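Local coordinates for conserved exported protein (Bacteroides fragilis, PDB 3CLW) that is of unknown function but probably hydrolyses O-glycosidic bonds as a glycoside hydrolase of family 30, at residues I341-L346 / A397-F402. Sequence-based numbering, arbitrary orientation.
Sequences IIHNDL and ANYSFF
Tyr399 reaches across from its helix, lays one face of its ring on Ile342 and supplies the whole of its segment's share of the contact. The methyl CG2 of Ile342 sits over the ring centre, 3.6 Å from the centroid of the Tyr399 ring and only 10° off the normal, a well-formed CH-pi contact. A chi1 of -67° sets CG1 beside the backbone N of Ile342 and leaves CG2 anti to it, the branch that meets the ring. One turn on, Leu346 brings CD1 in obliquely by the CD1-CE1 side of the ring, on the same side of its plane as Ile342 CG2 and 3.7 Å from Tyr399 CD1. The phenol oxygen runs on past both residues to His343, where Tyr399 OH comes within 3.3 Å of His343 CB. No direct hydrogen bond crosses here; a water does the joining, 2.7 Å from Tyr399 OH and 2.7 Å from His343 ND1, lying in the plane of the imidazole. The buried hydroxyl thus has a polar partner beside an otherwise apolar contact. Helix 328-347, whose segment falls within the family 30 glycosyl hydrolase region (TIM-barrel clan), here meets helix 391-400. Ile342 also touches Trp354 of strand 353-356. Val441 and Ile443 of strand 438-444 pack on Tyr399, so the buried tyrosine meets both helix 328-347 and that strand, while His343 touches Met428 and Ser430 of strand 427-433.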
loop_
_atom_site.group_PDB
_atom_site.type_symbol
_atom_site.label_atom_id
_atom_site.label_comp_id
_atom_site.label_asym_id
_atom_site.label_seq_id
_atom_site.Cartn_x
_atom_site.Cartn_y
_atom_site.Cartn_z
ATOM N N ILE A 341 11.821 0.088 4.672
ATOM C CA ILE A 341 11.137 -0.542 3.562
ATOM C C ILE A 341 10.739 0.506 2.531
ATOM O O ILE A 341 10.993 0.317 1.329
ATOM C CB ILE A 341 9.890 -1.334 3.973
ATOM C CG1 ILE A 341 10.248 -2.434 4.959
ATOM C CG2 ILE A 341 9.250 -1.970 2.728
ATOM C CD1 ILE A 341 9.069 -2.951 5.756
ATOM N N ILE A 342 10.147 1.609 2.996
ATOM C CA ILE A 342 9.685 2.634 2.073
ATOM C C ILE A 342 10.838 3.182 1.224
ATOM O O ILE A 342 10.738 3.226 -0.021
ATOM C CB ILE A 342 8.905 3.786 2.769
ATOM C CG1 ILE A 342 7.578 3.258 3.330
ATOM C CG2 ILE A 342 8.633 4.961 1.767
ATOM C CD1 ILE A 342 6.807 4.232 4.255
ATOM N N HIS A 343 11.916 3.592 1.897
ATOM C CA HIS A 343 13.052 4.173 1.209
ATOM C C HIS A 343 13.621 3.257 0.112
ATOM O O HIS A 343 13.894 3.700 -0.994
ATOM C CB HIS A 343 14.146 4.508 2.197
ATOM C CG HIS A 343 15.436 4.882 1.541
ATOM N ND1 HIS A 343 15.722 6.169 1.149
ATOM C CD2 HIS A 343 16.503 4.132 1.187
ATOM C CE1 HIS A 343 16.917 6.196 0.590
ATOM N NE2 HIS A 343 17.405 4.972 0.595
ATOM N N ASN A 344 13.799 1.983 0.440
ATOM C CA ASN A 344 14.351 1.008 -0.487
ATOM C C ASN A 344 13.390 0.669 -1.632
ATOM O O ASN A 344 13.823 0.494 -2.782
ATOM C CB ASN A 344 14.823 -0.234 0.278
ATOM C CG ASN A 344 16.094 0.036 1.055
ATOM O OD1 ASN A 344 17.183 0.007 0.489
ATOM N ND2 ASN A 344 15.964 0.330 2.349
ATOM N N ASP A 345 12.092 0.611 -1.334
ATOM C CA ASP A 345 11.111 0.490 -2.407
ATOM C C ASP A 345 11.183 1.629 -3.411
ATOM O O ASP A 345 11.166 1.399 -4.631
ATOM C CB ASP A 345 9.696 0.331 -1.860
ATOM C CG ASP A 345 9.415 -1.097 -1.424
ATOM O OD1 ASP A 345 10.185 -2.004 -1.805
ATOM O OD2 ASP A 345 8.440 -1.325 -0.697
ATOM N N LEU A 346 11.247 2.854 -2.899
ATOM C CA LEU A 346 11.313 4.057 -3.733
ATOM C C LEU A 346 12.640 4.211 -4.483
ATOM O O LEU A 346 12.661 4.653 -5.605
ATOM C CB LEU A 346 11.075 5.306 -2.875
ATOM C CG LEU A 346 9.689 5.512 -2.267
ATOM C CD1 LEU A 346 9.688 6.714 -1.325
ATOM C CD2 LEU A 346 8.608 5.640 -3.357
ATOM N N ALA A 397 4.173 9.353 6.997
ATOM C CA ALA A 397 3.848 10.758 6.737
ATOM C C ALA A 397 5.046 11.598 6.298
ATOM O O ALA A 397 4.873 12.509 5.518
ATOM C CB ALA A 397 3.128 11.398 7.971
ATOM N N ASN A 398 6.249 11.292 6.797
ATOM C CA ASN A 398 7.479 11.956 6.352
ATOM C C ASN A 398 7.528 11.910 4.830
ATOM O O ASN A 398 7.950 12.853 4.169
ATOM C CB ASN A 398 8.730 11.237 6.913
ATOM C CG ASN A 398 9.175 11.790 8.274
ATOM O OD1 ASN A 398 9.910 12.806 8.363
ATOM N ND2 ASN A 398 8.750 11.123 9.334
ATOM N N TYR A 399 7.094 10.781 4.285
ATOM C CA TYR A 399 6.989 10.615 2.840
ATOM C C TYR A 399 5.657 11.120 2.293
ATOM O O TYR A 399 5.629 12.089 1.512
ATOM C CB TYR A 399 7.173 9.151 2.475
ATOM C CG TYR A 399 8.564 8.640 2.682
ATOM C CD1 TYR A 399 9.560 8.842 1.715
ATOM C CD2 TYR A 399 8.901 7.921 3.840
ATOM C CE1 TYR A 399 10.869 8.345 1.898
ATOM C CE2 TYR A 399 10.199 7.422 4.023
ATOM C CZ TYR A 399 11.165 7.649 3.047
ATOM O OH TYR A 399 12.431 7.157 3.242
ATOM N N SER A 400 4.562 10.466 2.722
ATOM C CA SER A 400 3.254 10.671 2.119
ATOM C C SER A 400 2.736 12.078 2.147
ATOM O O SER A 400 2.107 12.507 1.178
ATOM C CB SER A 400 2.199 9.675 2.663
ATOM O OG SER A 400 1.867 9.887 4.034
ATOM N N PHE A 401 2.993 12.813 3.227
ATOM C CA PHE A 401 2.423 14.187 3.398
ATOM C C PHE A 401 3.101 15.196 2.440
ATOM O O PHE A 401 2.479 16.148 1.985
ATOM C CB PHE A 401 2.548 14.636 4.891
ATOM C CG PHE A 401 1.894 15.968 5.220
ATOM C CD1 PHE A 401 0.600 16.021 5.725
ATOM C CD2 PHE A 401 2.595 17.165 5.084
ATOM C CE1 PHE A 401 -0.009 17.273 6.091
ATOM C CE2 PHE A 401 1.996 18.426 5.420
ATOM C CZ PHE A 401 0.697 18.469 5.923
ATOM N N PHE A 402 4.378 14.937 2.124
ATOM C CA PHE A 402 5.221 15.831 1.327
ATOM C C PHE A 402 5.531 15.347 -0.129
ATOM O O PHE A 402 5.738 16.153 -1.046
ATOM C CB PHE A 402 6.514 16.061 2.100
ATOM C CG PHE A 402 6.310 16.745 3.430
ATOM C CD1 PHE A 402 6.069 18.118 3.485
ATOM C CD2 PHE A 402 6.338 16.010 4.622
ATOM C CE1 PHE A 402 5.884 18.763 4.706
ATOM C CE2 PHE A 402 6.143 16.632 5.838
ATOM C CZ PHE A 402 5.908 18.021 5.884
HETATM O O HOH W 1 14.409 8.378 1.819
#